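Local coordinates for protein 2-hydroxyisobutyryl-CoA synthetase (Aquincola tertiaricarbonis, PDB 6HDY) that is an AMP-binding enzyme of the ANL clan, built of a large N-terminal part followed by a smaller C-terminal domain, at residues H123-S128 with A142-I147; T135-G140 with S277-S282; V326-E331 with P336-L341. All coordinates share one frame; numbering follows the deposited sequence.

Contact 1 (H123-S128 with A142-I147)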
loop_
_atom_site.group_PDB
_atom_site.type_symbol
_atom_site.label_atom_id
_atom_site.label_comp_id
_atom_site.label_asym_id
_atom_site.label_seq_id
_atom_site.Cartn_x
_atom_site.Cartn_y
_atom_site.Cartn_z
ATOM N N HIS A 123 3.965 12.611 -5.589
ATOM C CA HIS A 123 3.016 11.512 -5.414
ATOM C C HIS A 123 1.668 11.856 -5.981
ATOM O O HIS A 123 1.241 13.012 -5.908
ATOM C CB HIS A 123 2.842 11.220 -3.939
ATOM C CG HIS A 123 3.622 10.063 -3.413
ATOM N ND1 HIS A 123 3.053 9.162 -2.553
ATOM C CD2 HIS A 123 4.923 9.747 -3.576
ATOM C CE1 HIS A 123 4.023 8.348 -2.189
ATOM N NE2 HIS A 123 5.160 8.653 -2.797
ATOM N N VAL A 124 1.012 10.844 -6.570
ATOM C CA VAL A 124 -0.333 10.925 -7.130
ATOM C C VAL A 124 -1.237 10.025 -6.303
ATOM O O VAL A 124 -0.963 8.841 -6.156
ATOM C CB VAL A 124 -0.427 10.635 -8.650
ATOM C CG1 VAL A 124 -1.873 10.717 -9.142
ATOM C CG2 VAL A 124 0.469 11.584 -9.449
ATOM N N HIS A 125 -2.276 10.616 -5.704
ATOM C CA HIS A 125 -3.286 9.921 -4.911
ATOM C C HIS A 125 -4.625 10.484 -5.305
ATOM O O HIS A 125 -4.717 11.177 -6.301
ATOM C CB HIS A 125 -3.019 10.113 -3.412
ATOM C CG HIS A 125 -1.748 9.482 -2.948
ATOM N ND1 HIS A 125 -1.683 8.133 -2.642
ATOM C CD2 HIS A 125 -0.528 10.040 -2.759
ATOM C CE1 HIS A 125 -0.425 7.910 -2.307
ATOM N NE2 HIS A 125 0.301 9.034 -2.335
ATOM N N GLY A 126 -5.650 10.218 -4.543
ATOM C CA GLY A 126 -6.956 10.759 -4.876
ATOM C C GLY A 126 -8.097 10.214 -4.054
ATOM O O GLY A 126 -7.877 9.560 -3.037
ATOM N N THR A 127 -9.321 10.491 -4.512
ATOM C CA THR A 127 -10.575 10.029 -3.915
ATOM C C THR A 127 -11.138 8.821 -4.732
ATOM O O THR A 127 -10.720 8.601 -5.878
ATOM C CB THR A 127 -11.576 11.199 -3.841
ATOM O OG1 THR A 127 -11.920 11.601 -5.168
ATOM C CG2 THR A 127 -11.034 12.385 -3.074
ATOM N N SER A 128 -12.090 8.057 -4.153
ATOM C CA SER A 128 -12.710 6.892 -4.804
ATOM C C SER A 128 -14.230 6.888 -4.649
ATOM O O SER A 128 -14.735 7.062 -3.541
ATOM C CB SER A 128 -12.117 5.592 -4.266
ATOM O OG SER A 128 -12.301 5.456 -2.864
ATOM N N ALA A 142 8.192 18.872 -1.537
ATOM C CA ALA A 142 8.257 19.730 -0.355
ATOM C C ALA A 142 7.048 19.556 0.522
ATOM O O ALA A 142 7.217 19.445 1.738
ATOM C CB ALA A 142 8.454 21.190 -0.771
ATOM N N ASP A 143 5.839 19.406 -0.068
ATOM C CA ASP A 143 4.612 19.145 0.728
ATOM C C ASP A 143 4.623 17.788 1.418
ATOM O O ASP A 143 4.199 17.700 2.551
ATOM C CB ASP A 143 3.339 19.299 -0.109
ATOM C CG ASP A 143 2.989 20.735 -0.387
ATOM O OD1 ASP A 143 3.758 21.622 0.023
ATOM O OD2 ASP A 143 1.957 20.975 -1.005
ATOM N N TRP A 144 5.129 16.751 0.756
ATOM C CA TRP A 144 5.238 15.399 1.321
ATOM C C TRP A 144 6.109 15.473 2.601
ATOM O O TRP A 144 5.751 14.904 3.640
ATOM C CB TRP A 144 5.822 14.399 0.261
ATOM C CG TRP A 144 5.528 12.975 0.633
ATOM C CD1 TRP A 144 6.272 12.182 1.455
ATOM C CD2 TRP A 144 4.294 12.268 0.399
ATOM N NE1 TRP A 144 5.613 10.991 1.691
ATOM C CE2 TRP A 144 4.404 11.011 1.039
ATOM C CE3 TRP A 144 3.108 12.572 -0.295
ATOM C CZ2 TRP A 144 3.371 10.051 0.998
ATOM C CZ3 TRP A 144 2.101 11.604 -0.369
ATOM C CH2 TRP A 144 2.237 10.364 0.275
ATOM N N ARG A 145 7.241 16.212 2.520
ATOM C CA ARG A 145 8.121 16.474 3.675
ATOM C C ARG A 145 7.385 17.288 4.753
ATOM O O ARG A 145 7.462 16.930 5.924
ATOM C CB ARG A 145 9.460 17.139 3.269
ATOM C CG ARG A 145 10.395 16.281 2.370
ATOM C CD ARG A 145 10.374 14.766 2.626
ATOM N NE ARG A 145 10.659 14.373 4.014
ATOM C CZ ARG A 145 10.288 13.213 4.552
ATOM N NH1 ARG A 145 9.613 12.332 3.836
ATOM N NH2 ARG A 145 10.604 12.923 5.810
ATOM N N ALA A 146 6.617 18.324 4.355
ATOM C CA ALA A 146 5.820 19.127 5.303
ATOM C C ALA A 146 4.782 18.231 6.040
ATOM O O ALA A 146 4.607 18.361 7.251
ATOM C CB ALA A 146 5.119 20.276 4.580
ATOM N N ILE A 147 4.164 17.287 5.319
ATOM C CA ILE A 147 3.185 16.331 5.871
ATOM C C ILE A 147 3.866 15.335 6.845
ATOM O O ILE A 147 3.338 15.089 7.929
ATOM C CB ILE A 147 2.428 15.582 4.714
ATOM C CG1 ILE A 147 1.573 16.565 3.882
ATOM C CG2 ILE A 147 1.575 14.405 5.281
ATOM C CD1 ILE A 147 1.072 16.054 2.486
#

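Contact 2 (T135-G140 with S277-S282). With 3HL ((3S)-3-hydroxybutanoic acid), chain B; 8LQ ([[(2~{R},3~{S},4~{R},5~{R})-5-(6-aminopurin-9-yl)-3,4-bis(oxidanyl)oxolan-2-yl]methoxy-oxidanyl-phosphoryl] (3~{S})-3-oxidanylbutanoate), chain C.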
loop_
_atom_site.group_PDB
_atom_site.type_symbol
_atom_site.label_atom_id
_atom_site.label_comp_id
_atom_site.label_asym_id
_atom_site.label_seq_id
_atom_site.Cartn_x
_atom_site.Cartn_y
_atom_site.Cartn_z
ATOM N N THR A 135 -11.319 13.009 -7.518
ATOM C CA THR A 135 -10.364 14.103 -7.583
ATOM C C THR A 135 -8.980 13.553 -7.376
ATOM O O THR A 135 -8.772 12.719 -6.502
ATOM C CB THR A 135 -10.704 15.239 -6.613
ATOM O OG1 THR A 135 -11.342 14.691 -5.478
ATOM C CG2 THR A 135 -11.612 16.269 -7.238
ATOM N N ALA A 136 -8.045 14.014 -8.190
ATOM C CA ALA A 136 -6.655 13.600 -8.141
ATOM C C ALA A 136 -5.821 14.522 -7.251
ATOM O O ALA A 136 -5.904 15.746 -7.354
ATOM C CB ALA A 136 -6.081 13.578 -9.554
ATOM N N PHE A 137 -4.993 13.931 -6.403
ATOM C CA PHE A 137 -4.077 14.709 -5.601
ATOM C C PHE A 137 -2.667 14.618 -6.221
ATOM O O PHE A 137 -2.153 13.526 -6.441
ATOM C CB PHE A 137 -4.093 14.303 -4.124
ATOM C CG PHE A 137 -5.453 14.280 -3.449
ATOM C CD1 PHE A 137 -6.325 15.360 -3.557
ATOM C CD2 PHE A 137 -5.827 13.213 -2.636
ATOM C CE1 PHE A 137 -7.562 15.354 -2.896
ATOM C CE2 PHE A 137 -7.086 13.183 -2.026
ATOM C CZ PHE A 137 -7.936 14.258 -2.142
ATOM N N GLY A 138 -2.102 15.774 -6.535
ATOM C CA GLY A 138 -0.755 15.946 -7.052
ATOM C C GLY A 138 0.030 16.663 -5.979
ATOM O O GLY A 138 -0.025 17.888 -5.878
ATOM N N ILE A 139 0.716 15.900 -5.135
ATOM C CA ILE A 139 1.475 16.408 -3.999
ATOM C C ILE A 139 2.972 16.557 -4.333
ATOM O O ILE A 139 3.600 15.597 -4.781
ATOM C CB ILE A 139 1.198 15.536 -2.766
ATOM C CG1 ILE A 139 -0.331 15.307 -2.632
ATOM C CG2 ILE A 139 1.784 16.192 -1.509
ATOM C CD1 ILE A 139 -0.726 14.015 -2.112
ATOM N N GLY A 140 3.504 17.768 -4.137
ATOM C CA GLY A 140 4.897 18.066 -4.419
ATOM C C GLY A 140 5.802 17.482 -3.361
ATOM O O GLY A 140 5.343 17.160 -2.268
ATOM N N SER A 277 -8.894 15.115 9.546
ATOM C CA SER A 277 -9.777 16.104 8.929
ATOM C C SER A 277 -10.237 15.488 7.608
ATOM O O SER A 277 -11.170 14.684 7.603
ATOM C CB SER A 277 -9.053 17.437 8.720
ATOM O OG SER A 277 -7.817 17.278 8.041
ATOM N N MET A 278 -9.537 15.809 6.503
ATOM C CA MET A 278 -9.831 15.378 5.138
ATOM C C MET A 278 -8.555 15.059 4.409
ATOM O O MET A 278 -7.500 15.541 4.789
ATOM C CB MET A 278 -10.565 16.492 4.382
ATOM C CG MET A 278 -11.750 17.083 5.150
ATOM S SD MET A 278 -12.506 18.426 4.239
ATOM C CE MET A 278 -11.879 19.584 4.903
ATOM N N ALA A 279 -8.658 14.265 3.337
ATOM C CA ALA A 279 -7.563 13.876 2.458
ATOM C C ALA A 279 -7.029 15.093 1.718
ATOM O O ALA A 279 -5.813 15.201 1.509
ATOM C CB ALA A 279 -8.058 12.820 1.463
ATOM N N GLU A 280 -7.934 16.018 1.327
ATOM C CA GLU A 280 -7.582 17.277 0.629
ATOM C C GLU A 280 -6.746 18.116 1.592
ATOM O O GLU A 280 -5.940 18.924 1.159
ATOM C CB GLU A 280 -8.841 18.096 0.270
ATOM C CG GLU A 280 -9.737 17.537 -0.820
ATOM C CD GLU A 280 -10.665 16.401 -0.415
ATOM O OE1 GLU A 280 -10.661 15.995 0.769
ATOM O OE2 GLU A 280 -11.382 15.893 -1.304
ATOM N N MET A 281 -6.942 17.900 2.898
ATOM C CA MET A 281 -6.267 18.621 3.979
ATOM C C MET A 281 -5.043 17.915 4.568
ATOM O O MET A 281 -4.669 18.252 5.694
ATOM C CB MET A 281 -7.273 18.982 5.094
ATOM C CG MET A 281 -8.336 19.915 4.630
ATOM S SD MET A 281 -7.590 21.341 3.821
ATOM C CE MET A 281 -8.882 22.118 3.480
ATOM N N SER A 282 -4.391 16.969 3.829
ATOM C CA SER A 282 -3.162 16.354 4.361
ATOM C C SER A 282 -2.171 17.502 4.568
ATOM O O SER A 282 -2.093 18.361 3.694
ATOM C CB SER A 282 -2.576 15.326 3.412
ATOM O OG SER A 282 -3.519 14.302 3.155
HETATM C CA 3HL B . -9.299 10.888 5.830
HETATM C CB 3HL B . -8.276 11.272 4.737
HETATM O OG1 3HL B . -7.062 11.801 5.258
HETATM C CG2 3HL B . -7.900 10.094 3.889
HETATM C C 3HL B . -8.683 11.145 7.183
HETATM O OA 3HL B . -7.731 10.467 7.542
HETATM O OB 3HL B . -9.122 12.259 7.822
HETATM N N9 8LQ C . -13.652 11.716 8.984
HETATM C C8 8LQ C . -12.326 11.582 8.825
HETATM N N7 8LQ C . -11.758 11.508 10.024
HETATM C C5 8LQ C . -12.732 11.620 10.942
HETATM C C6 8LQ C . -12.746 11.561 12.293
HETATM N N6 8LQ C . -11.593 11.423 12.928
HETATM N N1 8LQ C . -13.888 11.677 12.997
HETATM C C2 8LQ C . -15.112 11.823 12.340
HETATM N N3 8LQ C . -15.084 11.807 10.954
HETATM C C4 8LQ C . -13.906 11.741 10.290
HETATM C CAA 8LQ C . -7.283 10.825 5.040
HETATM C CAZ 8LQ C . -7.875 10.776 6.474
HETATM O OAE 8LQ C . -8.063 9.420 6.868
HETATM C CAL 8LQ C . -9.226 11.509 6.580
HETATM C CAS 8LQ C . -10.229 10.952 5.561
HETATM O OAC 8LQ C . -10.806 9.892 5.784
HETATM O OAQ 8LQ C . -10.346 11.678 4.390
HETATM P PBC 8LQ C . -11.526 11.446 3.336
HETATM O OAH 8LQ C . -11.294 9.971 2.796
HETATM O OAD 8LQ C . -11.555 12.451 2.258
HETATM O "O5'" 8LQ C . -12.845 11.544 4.200
HETATM C "C5'" 8LQ C . -13.007 12.720 4.990
HETATM C "C4'" 8LQ C . -14.292 12.629 5.771
HETATM O "O4'" 8LQ C . -14.251 11.460 6.632
HETATM C "C3'" 8LQ C . -14.332 13.785 6.677
HETATM O "O3'" 8LQ C . -14.897 14.941 5.996
HETATM C "C2'" 8LQ C . -15.239 13.252 7.787
HETATM O "O2'" 8LQ C . -16.658 13.213 7.359
HETATM C "C1'" 8LQ C . -14.717 11.841 7.934
#

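Contact 3 (V326-E331 with P336-L341)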
loop_
_atom_site.group_PDB
_atom_site.type_symbol
_atom_site.label_atom_id
_atom_site.label_comp_id
_atom_site.label_asym_id
_atom_site.label_seq_id
_atom_site.Cartn_x
_atom_site.Cartn_y
_atom_site.Cartn_z
ATOM N N VAL A 326 -14.006 24.404 8.608
ATOM C CA VAL A 326 -13.521 25.067 7.393
ATOM C C VAL A 326 -12.012 25.119 7.621
ATOM O O VAL A 326 -11.578 25.542 8.702
ATOM C CB VAL A 326 -14.177 26.464 7.151
ATOM C CG1 VAL A 326 -13.432 27.277 6.080
ATOM C CG2 VAL A 326 -15.657 26.326 6.792
ATOM N N TYR A 327 -11.217 24.611 6.639
ATOM C CA TYR A 327 -9.774 24.471 6.815
ATOM C C TYR A 327 -8.921 25.214 5.816
ATOM O O TYR A 327 -9.276 25.303 4.642
ATOM C CB TYR A 327 -9.368 22.992 6.765
ATOM C CG TYR A 327 -10.085 22.045 7.700
ATOM C CD1 TYR A 327 -9.710 21.936 9.040
ATOM C CD2 TYR A 327 -11.057 21.168 7.223
ATOM C CE1 TYR A 327 -10.299 20.992 9.885
ATOM C CE2 TYR A 327 -11.638 20.206 8.053
ATOM C CZ TYR A 327 -11.261 20.129 9.385
ATOM O OH TYR A 327 -11.851 19.206 10.214
ATOM N N THR A 328 -7.740 25.680 6.284
ATOM C CA THR A 328 -6.738 26.359 5.463
ATOM C C THR A 328 -5.332 25.837 5.772
ATOM O O THR A 328 -4.913 25.844 6.932
ATOM C CB THR A 328 -6.832 27.901 5.585
ATOM O OG1 THR A 328 -8.148 28.343 5.222
ATOM C CG2 THR A 328 -5.790 28.616 4.722
ATOM N N HIS A 329 -4.607 25.404 4.712
ATOM C CA HIS A 329 -3.207 24.984 4.768
ATOM C C HIS A 329 -2.309 26.172 5.070
ATOM O O HIS A 329 -2.395 27.206 4.389
ATOM C CB HIS A 329 -2.730 24.376 3.407
ATOM C CG HIS A 329 -3.177 22.961 3.183
ATOM N ND1 HIS A 329 -3.939 22.608 2.080
ATOM C CD2 HIS A 329 -2.925 21.851 3.914
ATOM C CE1 HIS A 329 -4.138 21.304 2.185
ATOM N NE2 HIS A 329 -3.555 20.808 3.279
ATOM N N LEU A 330 -1.392 26.011 6.042
ATOM C CA LEU A 330 -0.410 27.085 6.304
ATOM C C LEU A 330 1.018 26.707 5.835
ATOM O O LEU A 330 1.907 27.557 5.799
ATOM C CB LEU A 330 -0.408 27.483 7.799
ATOM C CG LEU A 330 -1.737 27.923 8.419
ATOM C CD1 LEU A 330 -1.553 28.265 9.870
ATOM C CD2 LEU A 330 -2.327 29.097 7.672
ATOM N N GLU A 331 1.228 25.436 5.453
ATOM C CA GLU A 331 2.533 24.893 5.083
ATOM C C GLU A 331 2.492 24.008 3.836
ATOM O O GLU A 331 3.138 22.951 3.810
ATOM C CB GLU A 331 3.134 24.125 6.283
ATOM C CG GLU A 331 3.493 24.994 7.484
ATOM C CD GLU A 331 4.235 24.317 8.619
ATOM O OE1 GLU A 331 4.209 23.071 8.707
ATOM O OE2 GLU A 331 4.855 25.042 9.425
ATOM N N PRO A 336 -2.775 23.927 -2.515
ATOM C CA PRO A 336 -3.115 24.460 -1.182
ATOM C C PRO A 336 -4.611 24.724 -1.067
ATOM O O PRO A 336 -5.230 25.235 -1.997
ATOM C CB PRO A 336 -2.270 25.736 -1.066
ATOM C CG PRO A 336 -2.045 26.174 -2.465
ATOM C CD PRO A 336 -1.998 24.914 -3.305
ATOM N N MET A 337 -5.184 24.310 0.037
ATOM C CA MET A 337 -6.606 24.481 0.313
ATOM C C MET A 337 -6.802 25.699 1.193
ATOM O O MET A 337 -6.231 25.768 2.285
ATOM C CB MET A 337 -7.194 23.245 1.016
ATOM C CG MET A 337 -7.273 21.983 0.179
ATOM S SD MET A 337 -8.212 22.008 -1.362
ATOM C CE MET A 337 -9.475 22.975 -1.022
ATOM N N ILE A 338 -7.557 26.684 0.691
ATOM C CA ILE A 338 -7.815 27.920 1.429
ATOM C C ILE A 338 -9.304 28.026 1.694
ATOM O O ILE A 338 -10.094 28.321 0.795
ATOM C CB ILE A 338 -7.207 29.200 0.773
ATOM C CG1 ILE A 338 -5.713 28.995 0.429
ATOM C CG2 ILE A 338 -7.396 30.416 1.692
ATOM C CD1 ILE A 338 -5.158 29.983 -0.507
ATOM N N ARG A 339 -9.668 27.784 2.943
ATOM C CA ARG A 339 -11.037 27.802 3.431
ATOM C C ARG A 339 -11.870 26.727 2.740
ATOM O O ARG A 339 -12.925 27.007 2.183
ATOM C CB ARG A 339 -11.662 29.226 3.380
ATOM C CG ARG A 339 -11.235 30.018 4.586
ATOM C CD ARG A 339 -11.738 31.440 4.679
ATOM N NE ARG A 339 -13.178 31.600 4.491
ATOM C CZ ARG A 339 -14.097 31.501 5.446
ATOM N NH1 ARG A 339 -13.750 31.162 6.682
ATOM N NH2 ARG A 339 -15.373 31.715 5.167
ATOM N N LEU A 340 -11.392 25.478 2.786
ATOM C CA LEU A 340 -12.175 24.357 2.252
ATOM C C LEU A 340 -13.251 23.966 3.269
ATOM O O LEU A 340 -12.958 23.745 4.452
ATOM C CB LEU A 340 -11.314 23.133 1.864
ATOM C CG LEU A 340 -12.029 21.814 1.444
ATOM C CD1 LEU A 340 -12.728 21.955 0.083
ATOM C CD2 LEU A 340 -11.046 20.637 1.413
ATOM N N LEU A 341 -14.500 23.921 2.782
ATOM C CA LEU A 341 -15.681 23.536 3.535
ATOM C C LEU A 341 -15.669 21.995 3.693
ATOM O O LEU A 341 -15.615 21.281 2.698
ATOM C CB LEU A 341 -16.942 24.030 2.791
ATOM C CG LEU A 341 -18.317 23.585 3.333
ATOM C CD1 LEU A 341 -18.536 24.067 4.762
ATOM C CD2 LEU A 341 -19.437 24.105 2.445
#

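Contact 1 (H123-S128 with A142-I147)
Trp144 CE2 lies over one face of the His123 imidazole and His123 CE1 over one face of the indole, each offset toward the rim, while His125 CD2 sits at the edge of the His123 imidazole, in its plane. With ring planes inclined by 40° and centroids 4.0 Å apart, His123 and Trp144 make an oblique pair. The closest approach runs from His123 ND1 to Trp144 CH2, 3.2 Å. His125 meets the indole differently: their planes differ by only 16°, yet the rings meet rim to rim, His125 NE2 lying 3.5 Å from Trp144 CH2. The two histidines are joined by a nearly straight hydrogen bond of 2.8 Å between His123 ND1 and His125 NE2. The opposite nitrogens are held as well, His125 ND1 by Ser173 O and His123 NE2 by Glu186 of the second subunit, which fixes the rotation of both imidazoles in a buried aromatic cluster. Trp144 reaches it because its CG stands opposite the backbone N (chi1 -161°), carrying the indole off the helix. Strand 121-126 pairs antiparallel with strand 136-140, which runs straight into helix 141-157, and Trp144 also packs on Ile139 of that strand and on Trp179 and Ala183 of helix 176-187.

Contact 2 (T135-G140 with S277-S282)
Phe137 points its ring from strand 136-140 at the turn formed by Ala279 and Glu280, and each of these residues takes one side of the ring's far end. Phe137 CE2 lies 3.6 Å from Ala279 CB, whereas Phe137 CE1 lies 3.7 Å from Glu280 CG; both approaches are oblique to the ring. Ala279 O stands above one ring face, offset toward the rim, and Glu280 OE2 is at the edge, in the ring plane. The carboxylate itself is turned 81° against the phenyl plane, with Glu280 CD 3.9 Å from Phe137 CZ. This position follows from a bend of the Glu280 chain at chi2 (78°), which brings the carboxylate back beside the phenyl tip. The contact is carried by van der Waals approach to the phenyl ring, of Ala279 CB and of the Glu280 chain with its carboxylate, and no hydrogen bond crosses it.

The turn is stiffened from within. Ser282 N to Ala279 O, 3.2 Å, closes a type I beta turn from Ala279 to Ser282, and Ser282 OG adds a second bond to the same oxygen at 3.0 Å, from the same face of its plane. Beyond the turn lie the bound groups. Ala279 N is 3.3 Å from OAQ of 8LQ, and Glu280 OE1 is 3.9 Å from its OAD, too long to call a bond. (3S)-3-hydroxybutanoic acid overlaps part of 8LQ in position, so the two are probably alternative occupants. Ser250 OG bonds to either.

Ser277, Met278, Ala279 and Glu280 all line the 8LQ pocket. A loop of this kind, following strand 271-274 of the parallel sheet and carrying a glutamate, is consistent with the A5 motif of the AMP-binding fold, here backed by an aromatic residue from a two-stranded antiparallel sheet.

Contact 3 (V326-E331 with P336-L341)
Thr328 and His329 are turned toward the 336-341 segment by their first torsions. In Thr328, OG1 stands opposite the carbonyl carbon (chi1 -57°), within 2.8 Å of Arg339 N, from which it accepts a somewhat bent hydrogen bond. The same rotamer sets its methyl CG2 3.9 Å from Ile338 CG2. In His329 a chi1 of -78° swings the ring toward Met337, and chi2 turns its ND1 edge to the backbone, where Met337 N donates to His329 ND1 at 2.9 Å, almost exactly in the ring plane. The backbone answers in the other direction, His329 N bonding to Met337 O at 2.9 Å, and one residue thus grips both polar backbone atoms of Met337.

Further along the strands, Tyr327 and Leu340 form an antiparallel hydrogen-bonded pair, with Tyr327 N to Leu340 O at 2.9 Å and Leu340 N to Tyr327 O at 2.8 Å. Val326 and Leu341 follow as a non-hydrogen-bonded pair. Between the two regions Arg339 takes a positive phi (63°) and, together with Leu340, faces the single residue Tyr327, which is a G1 beta bulge. Val326 CG1 lies over one face of the Arg339 guanidinium, 3.9 Å from Arg339 NH1. That group is held from outside the hairpin, by Val92 O, Met314 O and a salt bridge to Glu307.

Chemically, the Thr328 hydroxyl and the His329 ring take over where regular strand pairing gives way to loop, since side-chain atoms accept the N-H groups of Arg339 and Met337. Because His329 ND1 is an acceptor and NE2 bonds to Ser282 O, the geometry is consistent with a neutral imidazole carrying its proton on NE2, a tautomer that links this hairpin to the loop at Ser282.

From the N terminus, contact 1 opens at strand 121-126 and closes a short loop at helix 141-157. Contact 2 opens at strand 136-140, inside that loop, and closes far later at 277-282, so the two cross; between its ends the chain passes through the parallel sheet. They also touch directly, since His125 pairs with Phe137 in the two-stranded sheet. Contact 3 follows in series, a local hairpin of strands 322-329 and 340-347. It meets contact 2 where Met281 packs on Leu340, and contact 1 where Ala146 packs on Glu331. Together the three join the ligand-site loop, the two-stranded sheet and the five-stranded antiparallel sheet.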